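Local coordinates for PF04016 domain protein (Desulfitobacterium hafniense, PDB 3L5O) that is of unknown function but may take part in heavy-metal chelation, combining enolase-like and Rossmann-like folds around a possible active site, at residues 136-149 against 157-171. Residues are numbered along the deposited sequence; the frame is centred on the assembly and turned at random.
Sequences QNEVKGKKVGVVGH and LEPICDLSILEWSPE
I160 packs against the loop before strand 143-147. Its CD1 meets the backbone O of Q136 at 3.4 Å and faces V139 CG2 more loosely. With CG1 between the backbone N and the carbonyl carbon (chi1 68°), the extended chain carries CD1 to Q136. The O of I160 takes a hydrogen bond from G141 N, in the carbonyl plane. Strands 143-147 and 162-167 then run parallel. V146 N bonds S164 O at 2.8 Å, and V146 O receives L166 N. On one face, V146 CG2 touches L163 CD1 at 3.8 Å, while V144 CG2 lies 3.6 Å from C161 SG. On the face of D162 and S164, K143 NZ makes a long salt bridge to D162 OD2 at 3.7 Å. A water lies among K143 NZ, S164 OG and D162 O; its close approach to NZ is doubtful. Past G148, E167 OE2 lies at the edge of the H149 ring, 3.2 Å from H149 CD2. E167 OE1 accepts the N-H of E171. With an alanine here, the N-H of E171 would probably lose its acceptor and the H149 ring the carboxylate of E167 at its edge. Strand 189-193 pairs with the other edge of 143-147. With helix 153-157, the two strands form a beta-alpha-beta crossover of the Rossmann-like domain.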
ATOM      1  N   GLN A 136      -4.293  18.359   7.111  1.00 55.23           N
ATOM      2  CA  GLN A 136      -3.586  19.285   8.000  1.00 57.52           C
ATOM      3  C   GLN A 136      -4.530  20.004   8.946  1.00 57.37           C
ATOM      4  O   GLN A 136      -4.266  20.095  10.141  1.00 56.83           O
ATOM      5  CB  GLN A 136      -2.862  20.360   7.211  1.00 58.26           C
ATOM      6  CG  GLN A 136      -1.744  19.874   6.338  1.00 60.87           C
ATOM      7  CD  GLN A 136      -1.221  21.005   5.482  1.00 65.32           C
ATOM      8  OE1 GLN A 136      -1.570  21.127   4.301  1.00 69.91           O
ATOM      9  NE2 GLN A 136      -0.436  21.872   6.090  1.00 66.18           N
ATOM     10  N   ASN A 137      -5.612  20.550   8.399  1.00 57.13           N
ATOM     11  CA  ASN A 137      -6.626  21.205   9.224  1.00 57.53           C
ATOM     12  C   ASN A 137      -7.244  20.268  10.264  1.00 55.46           C
ATOM     13  O   ASN A 137      -7.365  20.611  11.436  1.00 52.11           O
ATOM     14  CB  ASN A 137      -7.713  21.818   8.338  1.00 59.06           C
ATOM     15  CG  ASN A 137      -7.266  23.116   7.704  1.00 63.02           C
ATOM     16  OD1 ASN A 137      -6.986  24.089   8.403  1.00 71.42           O
ATOM     17  ND2 ASN A 137      -7.182  23.136   6.379  1.00 71.14           N
ATOM     18  N   GLU A 138      -7.575  19.062   9.832  1.00 56.37           N
ATOM     19  CA  GLU A 138      -8.285  18.102  10.667  1.00 58.21           C
ATOM     20  C   GLU A 138      -7.504  17.620  11.885  1.00 56.62           C
ATOM     21  O   GLU A 138      -8.086  17.385  12.939  1.00 56.54           O
ATOM     22  CB  GLU A 138      -8.638  16.891   9.836  1.00 60.66           C
ATOM     23  CG  GLU A 138      -9.818  16.137  10.384  1.00 68.85           C
ATOM     24  CD  GLU A 138     -10.161  14.980   9.500  1.00 76.09           C
ATOM     25  OE1 GLU A 138      -9.212  14.263   9.117  1.00 84.60           O
ATOM     26  OE2 GLU A 138     -11.362  14.809   9.192  1.00 83.81           O
ATOM     27  N   VAL A 139      -6.189  17.478  11.726  1.00 53.87           N
ATOM     28  CA  VAL A 139      -5.332  16.903  12.756  1.00 51.14           C
ATOM     29  C   VAL A 139      -4.696  17.934  13.668  1.00 49.12           C
ATOM     30  O   VAL A 139      -3.947  17.561  14.557  1.00 47.91           O
ATOM     31  CB  VAL A 139      -4.210  16.029  12.139  1.00 50.88           C
ATOM     32  CG1 VAL A 139      -4.793  14.941  11.262  1.00 51.83           C
ATOM     33  CG2 VAL A 139      -3.198  16.879  11.358  1.00 55.02           C
ATOM     34  N   LYS A 140      -4.981  19.218  13.445  1.00 48.11           N
ATOM     35  CA  LYS A 140      -4.416  20.295  14.237  1.00 49.42           C
ATOM     36  C   LYS A 140      -4.751  20.090  15.708  1.00 47.95           C
ATOM     37  O   LYS A 140      -5.917  19.932  16.044  1.00 46.28           O
ATOM     38  CB  LYS A 140      -4.993  21.667  13.800  1.00 51.25           C
ATOM     39  CG  LYS A 140      -4.263  22.374  12.650  1.00 54.86           C
ATOM     40  CD  LYS A 140      -4.543  23.909  12.655  1.00 57.78           C
ATOM     41  CE  LYS A 140      -3.388  24.728  12.025  1.00 66.65           C
ATOM     42  NZ  LYS A 140      -3.115  24.358  10.595  1.00 70.40           N
ATOM     43  N   GLY A 141      -3.731  20.103  16.564  1.00 46.28           N
ATOM     44  CA  GLY A 141      -3.882  19.936  17.995  1.00 46.13           C
ATOM     45  C   GLY A 141      -4.163  18.517  18.463  1.00 46.21           C
ATOM     46  O   GLY A 141      -4.359  18.287  19.643  1.00 46.67           O
ATOM     47  N   LYS A 142      -4.143  17.557  17.551  1.00 45.73           N
ATOM     48  CA  LYS A 142      -4.536  16.185  17.856  1.00 45.31           C
ATOM     49  C   LYS A 142      -3.324  15.278  17.923  1.00 43.15           C
ATOM     50  O   LYS A 142      -2.227  15.663  17.541  1.00 41.26           O
ATOM     51  CB  LYS A 142      -5.524  15.683  16.811  1.00 46.47           C
ATOM     52  CG  LYS A 142      -6.775  16.529  16.677  1.00 46.57           C
ATOM     53  CD  LYS A 142      -7.526  16.638  17.992  1.00 51.94           C
ATOM     54  CE  LYS A 142      -8.968  17.018  17.763  1.00 56.53           C
ATOM     55  NZ  LYS A 142      -9.620  17.501  19.025  1.00 61.00           N
ATOM     56  N   LYS A 143      -3.523  14.095  18.469  1.00 43.89           N
ATOM     57  CA  LYS A 143      -2.474  13.087  18.511  1.00 45.60           C
ATOM     58  C   LYS A 143      -2.466  12.197  17.263  1.00 40.46           C
ATOM     59  O   LYS A 143      -3.448  11.511  16.933  1.00 37.33           O
ATOM     60  CB  LYS A 143      -2.575  12.248  19.783  1.00 46.91           C
ATOM     61  CG  LYS A 143      -1.401  11.284  19.944  1.00 56.86           C
ATOM     62  CD  LYS A 143      -1.127  10.884  21.411  1.00 62.98           C
ATOM     63  CE  LYS A 143       0.036   9.853  21.527  1.00 61.35           C
ATOM     64  NZ  LYS A 143       1.372  10.502  21.385  1.00 62.55           N
ATOM     65  N   VAL A 144      -1.338  12.201  16.574  1.00 40.37           N
ATOM     66  CA  VAL A 144      -1.214  11.539  15.266  1.00 38.61           C
ATOM     67  C   VAL A 144      -0.077  10.506  15.259  1.00 39.83           C
ATOM     68  O   VAL A 144       1.048  10.762  15.711  1.00 39.84           O
ATOM     69  CB  VAL A 144      -0.957  12.566  14.134  1.00 39.31           C
ATOM     70  CG1 VAL A 144      -0.746  11.876  12.789  1.00 40.11           C
ATOM     71  CG2 VAL A 144      -2.097  13.580  14.059  1.00 43.51           C
ATOM     72  N   GLY A 145      -0.386   9.319  14.767  1.00 39.21           N
ATOM     73  CA  GLY A 145       0.588   8.249  14.701  1.00 37.57           C
ATOM     74  C   GLY A 145       0.760   7.879  13.240  1.00 39.42           C
ATOM     75  O   GLY A 145      -0.229   7.647  12.557  1.00 39.02           O
ATOM     76  N   VAL A 146       2.006   7.802  12.784  1.00 41.09           N
ATOM     77  CA  VAL A 146       2.356   7.415  11.412  1.00 41.67           C
ATOM     78  C   VAL A 146       3.298   6.215  11.438  1.00 43.29           C
ATOM     79  O   VAL A 146       4.345   6.266  12.061  1.00 41.15           O
ATOM     80  CB  VAL A 146       3.065   8.556  10.663  1.00 41.96           C
ATOM     81  CG1 VAL A 146       3.486   8.086   9.255  1.00 46.14           C
ATOM     82  CG2 VAL A 146       2.154   9.790  10.574  1.00 41.32           C
ATOM     83  N   VAL A 147       2.928   5.136  10.747  1.00 42.11           N
ATOM     84  CA  VAL A 147       3.791   3.969  10.604  1.00 40.85           C
ATOM     85  C   VAL A 147       4.354   3.942   9.170  1.00 41.73           C
ATOM     86  O   VAL A 147       3.602   3.882   8.220  1.00 41.81           O
ATOM     87  CB  VAL A 147       3.016   2.674  10.871  1.00 39.78           C
ATOM     88  CG1 VAL A 147       3.904   1.454  10.734  1.00 41.88           C
ATOM     89  CG2 VAL A 147       2.355   2.698  12.252  1.00 43.42           C
ATOM     90  N   GLY A 148       5.680   4.013   9.050  1.00 41.74           N
ATOM     91  CA  GLY A 148       6.365   4.033   7.783  1.00 42.22           C
ATOM     92  C   GLY A 148       7.198   5.262   7.595  1.00 43.24           C
ATOM     93  O   GLY A 148       7.121   6.250   8.349  1.00 44.15           O
ATOM     94  N   HIS A 149       8.022   5.193   6.571  1.00 46.54           N
ATOM     95  CA  HIS A 149       8.886   6.294   6.205  1.00 49.01           C
ATOM     96  C   HIS A 149       8.216   7.086   5.055  1.00 48.88           C
ATOM     97  O   HIS A 149       7.967   6.548   3.974  1.00 47.17           O
ATOM     98  CB  HIS A 149      10.267   5.776   5.810  1.00 52.86           C
ATOM     99  CG  HIS A 149      11.218   6.865   5.436  1.00 60.55           C
ATOM    100  ND1 HIS A 149      11.748   6.990   4.166  1.00 70.21           N
ATOM    101  CD2 HIS A 149      11.687   7.917   6.149  1.00 65.06           C
ATOM    102  CE1 HIS A 149      12.524   8.061   4.126  1.00 70.04           C
ATOM    103  NE2 HIS A 149      12.508   8.638   5.314  1.00 66.08           N
ATOM    104  N   LEU A 157       3.712  17.889   9.379  1.00 43.90           N
ATOM    105  CA  LEU A 157       2.841  17.579  10.497  1.00 44.04           C
ATOM    106  C   LEU A 157       3.344  17.990  11.865  1.00 44.07           C
ATOM    107  O   LEU A 157       2.553  18.368  12.710  1.00 46.82           O
ATOM    108  CB  LEU A 157       2.529  16.067  10.492  1.00 44.45           C
ATOM    109  CG  LEU A 157       1.525  15.576   9.460  1.00 43.47           C
ATOM    110  CD1 LEU A 157       1.173  14.127   9.788  1.00 49.13           C
ATOM    111  CD2 LEU A 157       0.284  16.448   9.421  1.00 48.24           C
ATOM    112  N   GLU A 158       4.639  17.905  12.132  1.00 45.60           N
ATOM    113  CA  GLU A 158       5.096  18.167  13.498  1.00 45.78           C
ATOM    114  C   GLU A 158       4.740  19.562  14.066  1.00 46.05           C
ATOM    115  O   GLU A 158       4.402  19.646  15.246  1.00 44.25           O
ATOM    116  CB  GLU A 158       6.601  17.905  13.685  1.00 46.65           C
ATOM    117  CG  GLU A 158       7.057  17.826  15.161  1.00 57.65           C
ATOM    118  CD  GLU A 158       6.320  16.755  16.022  1.00 67.47           C
ATOM    119  OE1 GLU A 158       5.173  17.012  16.532  1.00 63.20           O
ATOM    120  OE2 GLU A 158       6.902  15.648  16.233  1.00 59.89           O
ATOM    121  N   PRO A 159       4.786  20.628  13.261  1.00 45.09           N
ATOM    122  CA  PRO A 159       4.437  21.972  13.756  1.00 47.40           C
ATOM    123  C   PRO A 159       2.975  22.130  14.193  1.00 47.33           C
ATOM    124  O   PRO A 159       2.721  22.939  15.068  1.00 47.73           O
ATOM    125  CB  PRO A 159       4.718  22.872  12.551  1.00 47.51           C
ATOM    126  CG  PRO A 159       5.582  22.054  11.641  1.00 47.06           C
ATOM    127  CD  PRO A 159       5.187  20.663  11.844  1.00 40.19           C
ATOM    128  N   ILE A 160       2.063  21.340  13.627  1.00 49.29           N
ATOM    129  CA  ILE A 160       0.618  21.483  13.865  1.00 47.75           C
ATOM    130  C   ILE A 160      -0.051  20.404  14.715  1.00 46.03           C
ATOM    131  O   ILE A 160      -1.210  20.542  15.042  1.00 46.80           O
ATOM    132  CB  ILE A 160      -0.141  21.571  12.516  1.00 47.38           C
ATOM    133  CG1 ILE A 160      -0.087  20.254  11.755  1.00 44.62           C
ATOM    134  CG2 ILE A 160       0.413  22.738  11.668  1.00 55.20           C
ATOM    135  CD1 ILE A 160      -0.846  20.289  10.454  1.00 50.03           C
ATOM    136  N   CYS A 161       0.645  19.330  15.058  1.00 43.95           N
ATOM    137  CA  CYS A 161       0.046  18.280  15.853  1.00 41.65           C
ATOM    138  C   CYS A 161       1.076  17.600  16.731  1.00 43.28           C
ATOM    139  O   CYS A 161       2.265  17.929  16.691  1.00 44.39           O
ATOM    140  CB  CYS A 161      -0.689  17.278  14.958  1.00 45.00           C
ATOM    141  SG  CYS A 161       0.307  16.215  13.851  1.00 42.50           S
ATOM    142  N   ASP A 162       0.589  16.697  17.572  1.00 43.25           N
ATOM    143  CA  ASP A 162       1.407  15.823  18.399  1.00 43.38           C
ATOM    144  C   ASP A 162       1.690  14.551  17.563  1.00 42.81           C
ATOM    145  O   ASP A 162       0.903  13.608  17.527  1.00 39.70           O
ATOM    146  CB  ASP A 162       0.649  15.524  19.699  1.00 46.88           C
ATOM    147  CG  ASP A 162       1.389  14.577  20.639  1.00 55.49           C
ATOM    148  OD1 ASP A 162       2.524  14.149  20.327  1.00 57.78           O
ATOM    149  OD2 ASP A 162       0.872  14.201  21.728  1.00 59.15           O
ATOM    150  N   LEU A 163       2.832  14.562  16.896  1.00 39.22           N
ATOM    151  CA  LEU A 163       3.195  13.535  15.917  1.00 41.94           C
ATOM    152  C   LEU A 163       4.139  12.503  16.495  1.00 42.26           C
ATOM    153  O   LEU A 163       5.151  12.865  17.118  1.00 40.79           O
ATOM    154  CB  LEU A 163       3.876  14.189  14.706  1.00 39.71           C
ATOM    155  CG  LEU A 163       4.380  13.266  13.578  1.00 37.77           C
ATOM    156  CD1 LEU A 163       3.259  12.562  12.882  1.00 40.34           C
ATOM    157  CD2 LEU A 163       5.233  14.087  12.623  1.00 43.63           C
ATOM    158  N   SER A 164       3.809  11.227  16.269  1.00 42.03           N
ATOM    159  CA  SER A 164       4.750  10.110  16.450  1.00 41.69           C
ATOM    160  C   SER A 164       4.920   9.298  15.173  1.00 41.39           C
ATOM    161  O   SER A 164       3.923   8.820  14.606  1.00 38.41           O
ATOM    162  CB  SER A 164       4.275   9.171  17.531  1.00 43.11           C
ATOM    163  OG  SER A 164       4.076   9.835  18.748  1.00 47.07           O
ATOM    164  N   ILE A 165       6.178   9.135  14.752  1.00 36.77           N
ATOM    165  CA  ILE A 165       6.570   8.338  13.585  1.00 39.18           C
ATOM    166  C   ILE A 165       7.205   7.065  14.102  1.00 38.85           C
ATOM    167  O   ILE A 165       8.037   7.125  14.999  1.00 42.51           O
ATOM    168  CB  ILE A 165       7.526   9.097  12.645  1.00 38.68           C
ATOM    169  CG1 ILE A 165       6.807  10.324  12.052  1.00 42.25           C
ATOM    170  CG2 ILE A 165       7.994   8.166  11.452  1.00 37.80           C
ATOM    171  CD1 ILE A 165       7.707  11.325  11.453  1.00 46.77           C
ATOM    172  N   LEU A 166       6.731   5.933  13.589  1.00 38.47           N
ATOM    173  CA  LEU A 166       7.167   4.574  13.956  1.00 38.80           C
ATOM    174  C   LEU A 166       7.682   3.921  12.713  1.00 39.35           C
ATOM    175  O   LEU A 166       7.005   3.952  11.693  1.00 39.66           O
ATOM    176  CB  LEU A 166       5.995   3.768  14.489  1.00 40.57           C
ATOM    177  CG  LEU A 166       5.346   4.210  15.803  1.00 45.78           C
ATOM    178  CD1 LEU A 166       4.165   5.162  15.587  1.00 52.08           C
ATOM    179  CD2 LEU A 166       4.873   3.026  16.529  1.00 47.85           C
ATOM    180  N   GLU A 167       8.891   3.356  12.773  1.00 42.81           N
ATOM    181  CA  GLU A 167       9.505   2.642  11.637  1.00 43.39           C
ATOM    182  C   GLU A 167      10.256   1.394  12.110  1.00 44.60           C
ATOM    183  O   GLU A 167      10.694   1.314  13.250  1.00 40.99           O
ATOM    184  CB  GLU A 167      10.512   3.553  10.934  1.00 44.15           C
ATOM    185  CG  GLU A 167       9.939   4.852  10.367  1.00 48.84           C
ATOM    186  CD  GLU A 167      11.015   5.885  10.061  1.00 52.16           C
ATOM    187  OE1 GLU A 167      11.862   6.120  10.925  1.00 62.13           O
ATOM    188  OE2 GLU A 167      11.005   6.479   8.963  1.00 57.44           O
ATOM    189  N   TRP A 168      10.458   0.428  11.219  1.00 47.36           N
ATOM    190  CA  TRP A 168      11.301  -0.750  11.497  1.00 47.96           C
ATOM    191  C   TRP A 168      12.667  -0.343  11.892  1.00 50.10           C
ATOM    192  O   TRP A 168      13.214  -0.902  12.831  1.00 50.59           O
ATOM    193  CB  TRP A 168      11.429  -1.683  10.276  1.00 53.25           C
ATOM    194  CG  TRP A 168      10.302  -2.638  10.124  1.00 55.05           C
ATOM    195  CD1 TRP A 168       9.417  -2.718   9.070  1.00 65.32           C
ATOM    196  CD2 TRP A 168       9.924  -3.678  11.040  1.00 66.01           C
ATOM    197  NE1 TRP A 168       8.514  -3.737   9.283  1.00 61.44           N
ATOM    198  CE2 TRP A 168       8.794  -4.345  10.480  1.00 67.39           C
ATOM    199  CE3 TRP A 168      10.412  -4.116  12.287  1.00 67.65           C
ATOM    200  CZ2 TRP A 168       8.154  -5.419  11.121  1.00 56.91           C
ATOM    201  CZ3 TRP A 168       9.774  -5.199  12.929  1.00 65.38           C
ATOM    202  CH2 TRP A 168       8.647  -5.829  12.342  1.00 64.02           C
ATOM    203  N   SER A 169      13.234   0.608  11.152  1.00 51.26           N
ATOM    204  CA  SER A 169      14.578   1.094  11.394  1.00 52.70           C
ATOM    205  C   SER A 169      14.489   2.589  11.568  1.00 52.40           C
ATOM    206  O   SER A 169      14.645   3.335  10.606  1.00 54.49           O
ATOM    207  CB  SER A 169      15.518   0.759  10.208  1.00 54.84           C
ATOM    208  OG  SER A 169      15.598  -0.639   9.977  1.00 58.63           O
ATOM    209  N   PRO A 170      14.223   3.054  12.780  1.00 50.83           N
ATOM    210  CA  PRO A 170      13.878   4.461  12.967  1.00 51.91           C
ATOM    211  C   PRO A 170      15.026   5.453  12.770  1.00 57.45           C
ATOM    212  O   PRO A 170      16.152   5.192  13.192  1.00 56.83           O
ATOM    213  CB  PRO A 170      13.374   4.504  14.407  1.00 50.79           C
ATOM    214  CG  PRO A 170      13.972   3.317  15.073  1.00 49.83           C
ATOM    215  CD  PRO A 170      14.205   2.295  14.041  1.00 48.55           C
ATOM    216  N   GLU A 171      14.704   6.608  12.185  1.00 61.16           N
ATOM    217  CA  GLU A 171      15.619   7.741  12.124  1.00 64.76           C
ATOM    218  C   GLU A 171      15.595   8.413  13.470  1.00 62.01           C
ATOM    219  O   GLU A 171      14.807   8.049  14.335  1.00 57.31           O
ATOM    220  CB  GLU A 171      15.176   8.760  11.073  1.00 66.70           C
ATOM    221  CG  GLU A 171      14.853   8.219   9.682  1.00 73.93           C
ATOM    222  CD  GLU A 171      14.309   9.326   8.775  1.00 75.03           C
ATOM    223  OE1 GLU A 171      15.080  10.266   8.446  1.00 84.87           O
ATOM    224  OE2 GLU A 171      13.108   9.261   8.407  1.00 92.30           O
TER
HETATM  225  O   HOH W   1       1.717  11.170  18.956  1.00 40.98           O